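Local coordinates for YqgE/AlgH family protein (Corynebacterium diphtheriae NCTC 13129, PDB 2GS5) that is of unknown function and belongs to the UPF0301 (YqgE/AlgH) family, at residues 38-43 with 48-53; 30-35 with 80-85; 4-9 with 182-187. All blocks are in the same frame, centred on the assembly; numbering follows the deposited sequence.

Interaction 1: 38-43 with 48-53; sequences LIIEHS and FGVNLA
Two backbone N-H groups of strand 38-42 converge on F48 O. I40 N donates to F48 O at 2.9 Å, and E41 N adds a weak bond to it. These two donors, with the pairing changing from I39 opposite G49 to E41 opposite F48, are the evidence for a register slip of one residue: I40 and E41 both face F48. The CA-H of I39 also approaches this oxygen, with I39 CA to F48 O 3.6 Å. Regular antiparallel bonding continues at either end of the irregularity. F48 N reaches E41 O at 2.8 Å in an almost straight bond (171°). Beyond the bulge, two residues on from F48 but three back from E41, L38 and V50 exchange both their backbone bonds, L38 N to V50 O at 2.8 Å and V50 N to L38 O at 2.9 Å.

The extra residue in the first strand sets I40 beside E41 opposite F48. I40 CG1 sits between the backbone N and the carbonyl carbon (chi1 63°), against F48 CB, and I40 CG2 meets V50 CG2 at 4.1 Å, the two side chains crossing at about a right angle. E41 runs alongside F48, E41 CG lying 3.7 Å from F48 CD2, before its carboxylate leads away from the other strand. At the buried end both methyls of L52 bear on L38 CB, while the L52 and V50 side chains also touch F135 of strand 129-141. With N-to-C directions 153° apart and only a short connection, the arrangement is an antiparallel beta hairpin carrying a classic beta bulge.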
ATOM      1  N   LEU A  38      -0.337   1.985  -1.843  1.00 11.16           N
ATOM      2  CA  LEU A  38      -0.318   0.753  -2.624  1.00 11.29           C
ATOM      3  C   LEU A  38      -1.512   0.717  -3.561  1.00 11.54           C
ATOM      4  O   LEU A  38      -2.657   0.761  -3.116  1.00 11.21           O
ATOM      5  CB  LEU A  38      -0.375  -0.454  -1.696  1.00 10.99           C
ATOM      6  CG  LEU A  38      -0.442  -1.833  -2.340  1.00 11.60           C
ATOM      7  CD1 LEU A  38       0.836  -2.147  -3.089  1.00 11.39           C
ATOM      8  CD2 LEU A  38      -0.730  -2.898  -1.286  1.00 12.49           C
ATOM      9  N   ILE A  39      -1.237   0.630  -4.857  1.00 11.42           N
ATOM     10  CA  ILE A  39      -2.292   0.509  -5.860  1.00 11.63           C
ATOM     11  C   ILE A  39      -2.868  -0.902  -5.802  1.00 11.77           C
ATOM     12  O   ILE A  39      -2.136  -1.889  -5.940  1.00 11.56           O
ATOM     13  CB  ILE A  39      -1.773   0.838  -7.282  1.00 11.72           C
ATOM     14  CG1 ILE A  39      -1.283   2.288  -7.329  1.00 11.39           C
ATOM     15  CG2 ILE A  39      -2.851   0.567  -8.342  1.00 11.52           C
ATOM     16  CD1 ILE A  39      -0.561   2.647  -8.609  1.00 12.08           C
ATOM     17  N   ILE A  40      -4.177  -0.989  -5.554  1.00 12.09           N
ATOM     18  CA  ILE A  40      -4.865  -2.285  -5.426  1.00 12.23           C
ATOM     19  C   ILE A  40      -5.809  -2.583  -6.592  1.00 12.97           C
ATOM     20  O   ILE A  40      -6.295  -3.713  -6.734  1.00 14.13           O
ATOM     21  CB  ILE A  40      -5.642  -2.367  -4.081  1.00 11.71           C
ATOM     22  CG1 ILE A  40      -6.752  -1.307  -3.997  1.00 11.77           C
ATOM     23  CG2 ILE A  40      -4.671  -2.230  -2.908  1.00 11.82           C
ATOM     24  CD1 ILE A  40      -7.533  -1.357  -2.692  1.00 13.26           C
ATOM     25  N   GLU A  41      -6.089  -1.576  -7.403  1.00 12.54           N
ATOM     26  CA  GLU A  41      -6.927  -1.738  -8.592  1.00 12.76           C
ATOM     27  C   GLU A  41      -6.631  -0.585  -9.537  1.00 13.39           C
ATOM     28  O   GLU A  41      -6.602   0.567  -9.127  1.00 13.08           O
ATOM     29  CB  GLU A  41      -8.404  -1.743  -8.209  1.00 13.63           C
ATOM     30  CG  GLU A  41      -9.377  -1.732  -9.379  1.00 14.23           C
ATOM     31  CD  GLU A  41      -9.641  -3.103  -9.983  1.00 15.20           C
ATOM     32  OE1 GLU A  41      -9.126  -4.123  -9.471  1.00 19.53           O
ATOM     33  OE2 GLU A  41     -10.372  -3.142 -10.980  1.00 18.33           O
ATOM     34  N   HIS A  42      -6.439  -0.894 -10.810  1.00 13.93           N
ATOM     35  CA  HIS A  42      -6.120   0.121 -11.789  1.00 14.38           C
ATOM     36  C   HIS A  42      -6.816  -0.266 -13.070  1.00 14.95           C
ATOM     37  O   HIS A  42      -6.439  -1.242 -13.732  1.00 15.76           O
ATOM     38  CB  HIS A  42      -4.606   0.220 -11.964  1.00 14.94           C
ATOM     39  CG  HIS A  42      -4.174   1.256 -12.946  1.00 15.66           C
ATOM     40  ND1 HIS A  42      -4.493   2.592 -12.819  1.00 15.21           N
ATOM     41  CD2 HIS A  42      -3.443   1.150 -14.082  1.00 17.80           C
ATOM     42  CE1 HIS A  42      -3.968   3.265 -13.827  1.00 17.93           C
ATOM     43  NE2 HIS A  42      -3.334   2.411 -14.612  1.00 17.66           N
ATOM     44  N   SER A  43      -7.869   0.467 -13.382  1.00 14.67           N
ATOM     45  CA  SER A  43      -8.736   0.103 -14.489  1.00 15.38           C
ATOM     46  C   SER A  43      -9.217   1.349 -15.225  1.00 16.06           C
ATOM     47  O   SER A  43      -8.913   2.478 -14.836  1.00 15.93           O
ATOM     48  CB  SER A  43      -9.921  -0.680 -13.939  1.00 15.82           C
ATOM     49  OG  SER A  43     -10.855   0.214 -13.380  1.00 17.15           O
ATOM     50  N   PHE A  48      -7.484   2.748  -7.570  1.00 11.02           N
ATOM     51  CA  PHE A  48      -7.731   2.690  -6.129  1.00 10.60           C
ATOM     52  C   PHE A  48      -6.476   2.283  -5.410  1.00 10.06           C
ATOM     53  O   PHE A  48      -5.716   1.446  -5.906  1.00 10.71           O
ATOM     54  CB  PHE A  48      -8.810   1.653  -5.809  1.00 10.73           C
ATOM     55  CG  PHE A  48     -10.127   1.932  -6.476  1.00 11.60           C
ATOM     56  CD1 PHE A  48     -11.122   2.618  -5.805  1.00 13.56           C
ATOM     57  CD2 PHE A  48     -10.362   1.510  -7.779  1.00 12.79           C
ATOM     58  CE1 PHE A  48     -12.340   2.871  -6.425  1.00 14.51           C
ATOM     59  CE2 PHE A  48     -11.573   1.757  -8.408  1.00 13.90           C
ATOM     60  CZ  PHE A  48     -12.562   2.442  -7.719  1.00 12.79           C
ATOM     61  N   GLY A  49      -6.264   2.830  -4.221  1.00  9.82           N
ATOM     62  CA  GLY A  49      -5.121   2.462  -3.418  1.00 10.12           C
ATOM     63  C   GLY A  49      -5.366   2.582  -1.939  1.00 10.49           C
ATOM     64  O   GLY A  49      -6.364   3.165  -1.518  1.00 11.55           O
ATOM     65  N   VAL A  50      -4.479   1.964  -1.168  1.00 10.81           N
ATOM     66  CA  VAL A  50      -4.477   2.131   0.276  1.00 10.97           C
ATOM     67  C   VAL A  50      -3.100   2.604   0.761  1.00 11.07           C
ATOM     68  O   VAL A  50      -2.047   2.029   0.436  1.00 11.50           O
ATOM     69  CB  VAL A  50      -4.907   0.832   1.026  1.00 10.93           C
ATOM     70  CG1 VAL A  50      -6.403   0.510   0.788  1.00 11.73           C
ATOM     71  CG2 VAL A  50      -4.021  -0.355   0.663  1.00 12.67           C
ATOM     72  N   ASN A  51      -3.127   3.664   1.560  1.00 10.73           N
ATOM     73  CA  ASN A  51      -1.929   4.140   2.223  1.00 11.00           C
ATOM     74  C   ASN A  51      -1.412   3.065   3.164  1.00 11.65           C
ATOM     75  O   ASN A  51      -2.202   2.444   3.878  1.00 11.34           O
ATOM     76  CB  ASN A  51      -2.256   5.415   2.997  1.00 10.76           C
ATOM     77  CG  ASN A  51      -1.021   6.138   3.518  1.00 11.66           C
ATOM     78  OD1 ASN A  51       0.119   5.794   3.205  1.00 12.27           O
ATOM     79  ND2 ASN A  51      -1.261   7.164   4.328  1.00 12.34           N
ATOM     80  N   LEU A  52      -0.097   2.860   3.154  1.00 12.19           N
ATOM     81  CA  LEU A  52       0.571   1.891   4.017  1.00 12.14           C
ATOM     82  C   LEU A  52       1.229   2.521   5.244  1.00 12.95           C
ATOM     83  O   LEU A  52       1.723   1.801   6.115  1.00 12.63           O
ATOM     84  CB  LEU A  52       1.653   1.148   3.224  1.00 12.20           C
ATOM     85  CG  LEU A  52       1.204   0.434   1.952  1.00 11.64           C
ATOM     86  CD1 LEU A  52       2.393  -0.296   1.324  1.00 12.37           C
ATOM     87  CD2 LEU A  52       0.073  -0.545   2.255  1.00 13.40           C
ATOM     88  N   ALA A  53       1.226   3.851   5.305  1.00 13.29           N
ATOM     89  CA  ALA A  53       2.098   4.590   6.216  1.00 13.84           C
ATOM     90  C   ALA A  53       1.446   5.082   7.493  1.00 14.54           C
ATOM     91  O   ALA A  53       2.142   5.652   8.351  1.00 16.28           O
ATOM     92  CB  ALA A  53       2.728   5.774   5.471  1.00 13.59           C
TER

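Interaction 2: 30-35 with 80-85; sequences EDFARS and GGPLNQ
P82 meets F32 through apolar carbon and D31 through a carboxylate oxygen. F32 CZ reaches P82 CG at 4.0 Å, and P82 CD stands at the same distance from F32 CZ, so the single atom F32 CZ touches two neighbouring carbons of the pyrrolidine. The two side chains cross at about a right angle, with P82 CG oblique to the ring plane. F32 has CG anti to its carbonyl carbon (chi1 -64°), and the end of the ring comes nearer to P82 than its first bond would suggest. Elsewhere the F32 side chain touches M27, A139 and W155, which ties this surface contact to strands 129-141 and 155-159.

The D31 carboxylate touches the same proline ring: D31 OD2 lies 3.5 Å from P82 CB, a van der Waals contact with carbon, and the two side chains pass at a slant.

Residues 32-35 form a type II beta turn in the connection between strands 19-23 and 36-42. F32 O receives two bonds from one residue, S35 N at 3.1 Å and S35 OG at 2.7 Å, both arriving from the same face of its carbonyl plane. R34, at the turn's third position, makes a cation-pi contact with W174 and donates from NH1 to P25 O.

Within 80-85 the Q85 side chain folds back to the peptide before P82. Q85 NE2 donates to G81 O at 3.0 Å with an N-H...O angle of 166°; G81 O lies in the plane of the Q85 amide, whereas NE2 stands 40° out of the G81 carbonyl plane.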
ATOM      1  N   GLU A  30      -3.160  16.865   5.112  1.00 18.57           N
ATOM      2  CA  GLU A  30      -3.156  15.922   6.212  1.00 18.47           C
ATOM      3  C   GLU A  30      -3.455  14.492   5.747  1.00 17.53           C
ATOM      4  O   GLU A  30      -2.857  13.545   6.249  1.00 18.16           O
ATOM      5  CB  GLU A  30      -4.100  16.367   7.330  1.00 19.23           C
ATOM      6  CG  GLU A  30      -5.550  16.562   6.945  1.00 21.29           C
ATOM      7  CD  GLU A  30      -6.380  17.101   8.104  1.00 21.49           C
ATOM      8  OE1 GLU A  30      -5.992  18.131   8.691  1.00 26.54           O
ATOM      9  OE2 GLU A  30      -7.419  16.497   8.438  1.00 27.18           O
ATOM     10  N   ASP A  31      -4.349  14.335   4.774  1.00 16.01           N
ATOM     11  CA  ASP A  31      -4.713  13.000   4.304  1.00 15.34           C
ATOM     12  C   ASP A  31      -3.621  12.295   3.501  1.00 14.81           C
ATOM     13  O   ASP A  31      -3.619  11.069   3.433  1.00 14.57           O
ATOM     14  CB  ASP A  31      -5.987  13.042   3.447  1.00 15.37           C
ATOM     15  CG  ASP A  31      -7.246  13.316   4.253  1.00 17.04           C
ATOM     16  OD1 ASP A  31      -7.220  13.219   5.499  1.00 19.16           O
ATOM     17  OD2 ASP A  31      -8.281  13.642   3.631  1.00 16.44           O
ATOM     18  N   PHE A  32      -2.723  13.039   2.862  1.00 13.61           N
ATOM     19  CA  PHE A  32      -1.762  12.420   1.939  1.00 13.41           C
ATOM     20  C   PHE A  32      -0.289  12.706   2.214  1.00 12.94           C
ATOM     21  O   PHE A  32       0.581  12.106   1.588  1.00 12.66           O
ATOM     22  CB  PHE A  32      -2.096  12.798   0.494  1.00 12.99           C
ATOM     23  CG  PHE A  32      -3.420  12.282   0.036  1.00 11.80           C
ATOM     24  CD1 PHE A  32      -3.537  10.972  -0.383  1.00 12.55           C
ATOM     25  CD2 PHE A  32      -4.548  13.090   0.031  1.00 12.89           C
ATOM     26  CE1 PHE A  32      -4.758  10.472  -0.797  1.00 13.36           C
ATOM     27  CE2 PHE A  32      -5.755  12.595  -0.393  1.00 13.24           C
ATOM     28  CZ  PHE A  32      -5.861  11.289  -0.800  1.00 13.37           C
ATOM     29  N   ALA A  33       0.000  13.606   3.149  1.00 13.23           N
ATOM     30  CA  ALA A  33       1.388  13.936   3.423  1.00 12.69           C
ATOM     31  C   ALA A  33       2.157  12.676   3.815  1.00 12.45           C
ATOM     32  O   ALA A  33       1.701  11.884   4.657  1.00 12.81           O
ATOM     33  CB  ALA A  33       1.496  14.992   4.517  1.00 13.81           C
ATOM     34  N   ARG A  34       3.316  12.501   3.182  1.00 12.25           N
ATOM     35  CA  ARG A  34       4.214  11.385   3.465  1.00 12.51           C
ATOM     36  C   ARG A  34       3.517  10.029   3.390  1.00 11.93           C
ATOM     37  O   ARG A  34       3.849   9.104   4.120  1.00 12.43           O
ATOM     38  CB  ARG A  34       4.900  11.590   4.820  1.00 13.15           C
ATOM     39  CG  ARG A  34       5.671  12.923   4.915  1.00 14.05           C
ATOM     40  CD  ARG A  34       6.757  13.088   3.837  1.00 15.36           C
ATOM     41  NE  ARG A  34       7.206  14.476   3.699  1.00 14.97           N
ATOM     42  CZ  ARG A  34       8.314  14.979   4.233  1.00 17.79           C
ATOM     43  NH1 ARG A  34       8.619  16.253   4.023  1.00 17.09           N
ATOM     44  NH2 ARG A  34       9.124  14.226   4.966  1.00 17.96           N
ATOM     45  N   SER A  35       2.560   9.923   2.475  1.00 11.42           N
ATOM     46  CA  SER A  35       1.878   8.663   2.245  1.00 11.62           C
ATOM     47  C   SER A  35       2.662   7.773   1.290  1.00 11.46           C
ATOM     48  O   SER A  35       3.511   8.227   0.510  1.00 11.11           O
ATOM     49  CB  SER A  35       0.462   8.904   1.715  1.00 12.00           C
ATOM     50  OG  SER A  35       0.447   9.652   0.515  1.00 12.01           O
ATOM     51  N   GLY A  80      -6.355   3.597   5.347  1.00 11.46           N
ATOM     52  CA  GLY A  80      -6.038   3.434   3.936  1.00 11.26           C
ATOM     53  C   GLY A  80      -6.222   4.672   3.089  1.00 11.30           C
ATOM     54  O   GLY A  80      -5.569   4.832   2.060  1.00 10.80           O
ATOM     55  N   GLY A  81      -7.102   5.566   3.522  1.00 11.39           N
ATOM     56  CA  GLY A  81      -7.398   6.758   2.755  1.00 11.42           C
ATOM     57  C   GLY A  81      -8.658   7.431   3.246  1.00 11.60           C
ATOM     58  O   GLY A  81      -9.313   6.959   4.183  1.00 11.75           O
ATOM     59  N   PRO A  82      -9.015   8.544   2.606  1.00 11.32           N
ATOM     60  CA  PRO A  82     -10.105   9.382   3.094  1.00 11.53           C
ATOM     61  C   PRO A  82     -11.517   8.930   2.711  1.00 11.22           C
ATOM     62  O   PRO A  82     -12.484   9.428   3.279  1.00 11.03           O
ATOM     63  CB  PRO A  82      -9.787  10.731   2.462  1.00 11.79           C
ATOM     64  CG  PRO A  82      -9.161  10.373   1.171  1.00 12.28           C
ATOM     65  CD  PRO A  82      -8.350   9.135   1.430  1.00 12.10           C
ATOM     66  N   LEU A  83     -11.637   8.011   1.756  1.00 11.13           N
ATOM     67  CA  LEU A  83     -12.935   7.556   1.270  1.00 11.59           C
ATOM     68  C   LEU A  83     -13.360   6.271   1.951  1.00 11.98           C
ATOM     69  O   LEU A  83     -12.556   5.367   2.119  1.00 11.70           O
ATOM     70  CB  LEU A  83     -12.887   7.303  -0.234  1.00 11.85           C
ATOM     71  CG  LEU A  83     -12.705   8.549  -1.100  1.00 12.77           C
ATOM     72  CD1 LEU A  83     -12.076   8.179  -2.434  1.00 14.65           C
ATOM     73  CD2 LEU A  83     -14.054   9.212  -1.315  1.00 12.87           C
ATOM     74  N   ASN A  84     -14.636   6.174   2.294  1.00 13.50           N
ATOM     75  CA  ASN A  84     -15.206   4.926   2.776  1.00 14.28           C
ATOM     76  C   ASN A  84     -14.427   4.335   3.947  1.00 14.23           C
ATOM     77  O   ASN A  84     -14.017   3.173   3.915  1.00 14.54           O
ATOM     78  CB  ASN A  84     -15.326   3.918   1.625  1.00 14.41           C
ATOM     79  CG  ASN A  84     -16.248   4.406   0.540  1.00 16.85           C
ATOM     80  OD1 ASN A  84     -17.467   4.415   0.716  1.00 21.68           O
ATOM     81  ND2 ASN A  84     -15.679   4.836  -0.583  1.00 18.88           N
ATOM     82  N   GLN A  85     -14.255   5.139   4.995  1.00 15.10           N
ATOM     83  CA  GLN A  85     -13.454   4.719   6.146  1.00 16.24           C
ATOM     84  C   GLN A  85     -14.099   3.640   7.027  1.00 15.97           C
ATOM     85  O   GLN A  85     -13.427   3.076   7.888  1.00 15.97           O
ATOM     86  CB  GLN A  85     -13.027   5.931   6.972  1.00 16.39           C
ATOM     87  CG  GLN A  85     -12.065   6.856   6.221  1.00 18.20           C
ATOM     88  CD  GLN A  85     -11.364   7.838   7.137  1.00 19.25           C
ATOM     89  OE1 GLN A  85     -11.936   8.279   8.143  1.00 23.94           O
ATOM     90  NE2 GLN A  85     -10.121   8.190   6.799  1.00 18.78           N
TER

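Interaction 3: 4-9 with 182-187; sequences DRLFNA and PMPLPL
L6 supplies both apolar contacts to P184 and L185, one from each of its methyl groups. The closer is L6 CD2 to P184 CD at 3.9 Å, the methyl meeting the ring carbon bonded to the proline nitrogen. With L6 CG anti to its carbonyl carbon (chi1 -82°), the forked end extends toward 182-187. The other branch is looser: L6 CD1 stands 4.3 Å from L185 CD2. L185 is nevertheless buried, because its side chain also touches M1 and F2 near the N-terminus and F156 of strand 155-159. L6 and P184 are both partly exposed, so the end of the contact with the closer approach is also the more open to solvent.

The backbones stay well apart, L6 CA to P184 CA being 9.1 Å, and the area buried between the segments is just 88 Å². Each segment is folded locally. F7 N bonds to D4 O at 3.0 Å, and one face of the F7 ring carries L6 CB. In the other segment a cis peptide precedes P184, and L185 N bonds to P182 O, also at 3.0 Å. The result is a small hydrophobic contact between a 3-10 turn near the N-terminus and a proline-rich loop that follows helix 173-179.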
ATOM      1  N   ASP A   4       9.891  16.378 -13.567  1.00 26.99           N
ATOM      2  CA  ASP A   4      10.080  15.786 -14.893  1.00 26.69           C
ATOM      3  C   ASP A   4      11.547  15.494 -15.220  1.00 26.40           C
ATOM      4  O   ASP A   4      11.864  14.438 -15.774  1.00 26.76           O
ATOM      5  CB  ASP A   4       9.501  16.727 -15.960  1.00 26.88           C
ATOM      6  CG  ASP A   4       9.598  16.156 -17.363  1.00 27.10           C
ATOM      7  OD1 ASP A   4       9.023  15.078 -17.608  1.00 27.52           O
ATOM      8  OD2 ASP A   4      10.248  16.792 -18.221  1.00 28.16           O
ATOM      9  N   ARG A   5      12.428  16.428 -14.868  1.00 25.70           N
ATOM     10  CA  ARG A   5      13.862  16.306 -15.158  1.00 25.34           C
ATOM     11  C   ARG A   5      14.535  15.072 -14.552  1.00 24.37           C
ATOM     12  O   ARG A   5      15.578  14.640 -15.040  1.00 24.37           O
ATOM     13  CB  ARG A   5      14.614  17.555 -14.694  1.00 25.56           C
ATOM     14  CG  ARG A   5      14.565  18.711 -15.669  1.00 26.70           C
ATOM     15  CD  ARG A   5      15.021  20.007 -15.019  1.00 27.29           C
ATOM     16  NE  ARG A   5      16.344  19.885 -14.403  1.00 29.40           N
ATOM     17  CZ  ARG A   5      16.584  19.645 -13.110  1.00 29.52           C
ATOM     18  NH1 ARG A   5      15.595  19.486 -12.233  1.00 29.97           N
ATOM     19  NH2 ARG A   5      17.842  19.561 -12.689  1.00 29.30           N
ATOM     20  N   LEU A   6      13.953  14.505 -13.495  1.00 23.28           N
ATOM     21  CA  LEU A   6      14.490  13.278 -12.913  1.00 22.66           C
ATOM     22  C   LEU A   6      14.539  12.131 -13.916  1.00 21.87           C
ATOM     23  O   LEU A   6      15.348  11.218 -13.768  1.00 21.23           O
ATOM     24  CB  LEU A   6      13.682  12.842 -11.685  1.00 22.86           C
ATOM     25  CG  LEU A   6      14.045  13.562 -10.388  1.00 23.12           C
ATOM     26  CD1 LEU A   6      13.068  13.189  -9.293  1.00 22.99           C
ATOM     27  CD2 LEU A   6      15.466  13.219  -9.971  1.00 23.42           C
ATOM     28  N   PHE A   7      13.690  12.191 -14.941  1.00 21.19           N
ATOM     29  CA  PHE A   7      13.476  11.052 -15.830  1.00 21.22           C
ATOM     30  C   PHE A   7      14.069  11.228 -17.227  1.00 21.14           C
ATOM     31  O   PHE A   7      13.692  10.519 -18.160  1.00 21.26           O
ATOM     32  CB  PHE A   7      11.974  10.749 -15.894  1.00 20.86           C
ATOM     33  CG  PHE A   7      11.376  10.495 -14.543  1.00 20.35           C
ATOM     34  CD1 PHE A   7      11.618   9.299 -13.890  1.00 20.05           C
ATOM     35  CD2 PHE A   7      10.628  11.471 -13.901  1.00 19.72           C
ATOM     36  CE1 PHE A   7      11.099   9.058 -12.630  1.00 19.91           C
ATOM     37  CE2 PHE A   7      10.106  11.243 -12.634  1.00 19.68           C
ATOM     38  CZ  PHE A   7      10.339  10.032 -12.003  1.00 20.11           C
ATOM     39  N   ASN A   8      15.024  12.138 -17.359  1.00 20.87           N
ATOM     40  CA  ASN A   8      15.655  12.389 -18.652  1.00 21.30           C
ATOM     41  C   ASN A   8      16.420  11.171 -19.182  1.00 21.52           C
ATOM     42  O   ASN A   8      16.431  10.920 -20.381  1.00 20.80           O
ATOM     43  CB  ASN A   8      16.592  13.603 -18.573  1.00 21.25           C
ATOM     44  CG  ASN A   8      15.840  14.926 -18.486  1.00 21.92           C
ATOM     45  OD1 ASN A   8      14.622  14.983 -18.658  1.00 23.08           O
ATOM     46  ND2 ASN A   8      16.569  15.998 -18.215  1.00 23.98           N
ATOM     47  N   ALA A   9      17.070  10.433 -18.285  1.00 22.16           N
ATOM     48  CA  ALA A   9      17.779   9.200 -18.648  1.00 23.06           C
ATOM     49  C   ALA A   9      17.098   7.968 -18.052  1.00 23.81           C
ATOM     50  O   ALA A   9      17.134   6.889 -18.635  1.00 23.94           O
ATOM     51  CB  ALA A   9      19.224   9.273 -18.185  1.00 22.87           C
ATOM     52  N   PRO A 182      16.247   5.096  -6.603  1.00 14.98           N
ATOM     53  CA  PRO A 182      17.468   5.640  -7.173  1.00 15.11           C
ATOM     54  C   PRO A 182      17.836   6.988  -6.577  1.00 15.18           C
ATOM     55  O   PRO A 182      16.963   7.745  -6.152  1.00 14.89           O
ATOM     56  CB  PRO A 182      17.120   5.800  -8.663  1.00 15.63           C
ATOM     57  CG  PRO A 182      16.052   4.809  -8.897  1.00 16.00           C
ATOM     58  CD  PRO A 182      15.240   4.826  -7.645  1.00 15.26           C
HETATM   59  N   MSE A 183      19.124   7.294  -6.573  1.00 15.97           N
HETATM   60  CA  MSE A 183      19.560   8.619  -6.179  1.00 16.29           C
HETATM   61  C   MSE A 183      18.910   9.652  -7.084  1.00 16.20           C
HETATM   62  O   MSE A 183      18.695   9.394  -8.276  1.00 16.90           O
HETATM   63  CB  MSE A 183      21.078   8.736  -6.237  1.00 16.75           C
HETATM   64  CG  MSE A 183      21.773   8.000  -5.127  1.00 17.42           C
HETATM   65 SE   MSE A 183      21.603   8.888  -3.392  1.00 22.25          SE
HETATM   66  CE  MSE A 183      22.896  10.318  -3.683  1.00 16.73           C
ATOM     67  N   PRO A 184      18.611  10.839  -6.540  1.00 14.99           N
ATOM     68  CA  PRO A 184      18.907  11.302  -5.184  1.00 13.87           C
ATOM     69  C   PRO A 184      17.836  11.039  -4.124  1.00 12.70           C
ATOM     70  O   PRO A 184      17.903  11.625  -3.055  1.00 11.84           O
ATOM     71  CB  PRO A 184      19.037  12.808  -5.394  1.00 14.48           C
ATOM     72  CG  PRO A 184      17.983  13.099  -6.424  1.00 14.89           C
ATOM     73  CD  PRO A 184      17.979  11.903  -7.341  1.00 15.25           C
ATOM     74  N   LEU A 185      16.860  10.179  -4.385  1.00 11.71           N
ATOM     75  CA  LEU A 185      15.715  10.089  -3.475  1.00 11.70           C
ATOM     76  C   LEU A 185      16.077   9.754  -2.025  1.00 10.67           C
ATOM     77  O   LEU A 185      15.459  10.294  -1.117  1.00  9.56           O
ATOM     78  CB  LEU A 185      14.651   9.108  -3.975  1.00 12.08           C
ATOM     79  CG  LEU A 185      14.025   9.256  -5.370  1.00 15.11           C
ATOM     80  CD1 LEU A 185      12.563   8.777  -5.386  1.00 13.59           C
ATOM     81  CD2 LEU A 185      14.154  10.645  -5.986  1.00 16.94           C
ATOM     82  N   PRO A 186      17.051   8.850  -1.793  1.00 10.22           N
ATOM     83  CA  PRO A 186      17.395   8.589  -0.387  1.00 10.46           C
ATOM     84  C   PRO A 186      17.843   9.813   0.408  1.00 10.40           C
ATOM     85  O   PRO A 186      17.766   9.798   1.640  1.00 10.33           O
ATOM     86  CB  PRO A 186      18.522   7.549  -0.481  1.00 10.39           C
ATOM     87  CG  PRO A 186      18.291   6.881  -1.783  1.00 10.71           C
ATOM     88  CD  PRO A 186      17.809   7.974  -2.699  1.00 10.55           C
ATOM     89  N   LEU A 187      18.280  10.868  -0.283  1.00 10.25           N
ATOM     90  CA  LEU A 187      18.752  12.100   0.372  1.00 11.05           C
ATOM     91  C   LEU A 187      17.619  12.864   1.043  1.00 11.84           C
ATOM     92  O   LEU A 187      17.879  13.772   1.845  1.00 12.41           O
ATOM     93  CB  LEU A 187      19.444  13.015  -0.637  1.00 10.89           C
ATOM     94  CG  LEU A 187      20.738  12.491  -1.233  1.00 10.89           C
ATOM     95  CD1 LEU A 187      21.322  13.498  -2.209  1.00  9.46           C
ATOM     96  CD2 LEU A 187      21.737  12.228  -0.123  1.00 12.42           C
TER

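How the interactions relate
Backbone hydrogen bonds join the two strands of interaction 1, alongside apolar packing, whereas interactions 2 and 3 have no such bond between their segments. Interaction 1 is buried, its centre about 6 Å from the centre of the chain; the other two connect loops through a few side-chain contacts, burying 118 and 88 Å² against 403 Å². Interactions 1 and 2 are continuous: N51 N lies 2.8 Å from G80 O, a probable hydrogen bond, and S35 CB packs on N51 OD1. Interaction 3 stands apart, its centre about 23 Å from that of interaction 1 and about 26 Å from that of interaction 2. Strand 155-159 nevertheless touches both outer contacts, through F32 and L185, and their segment neighbours S35 and F7.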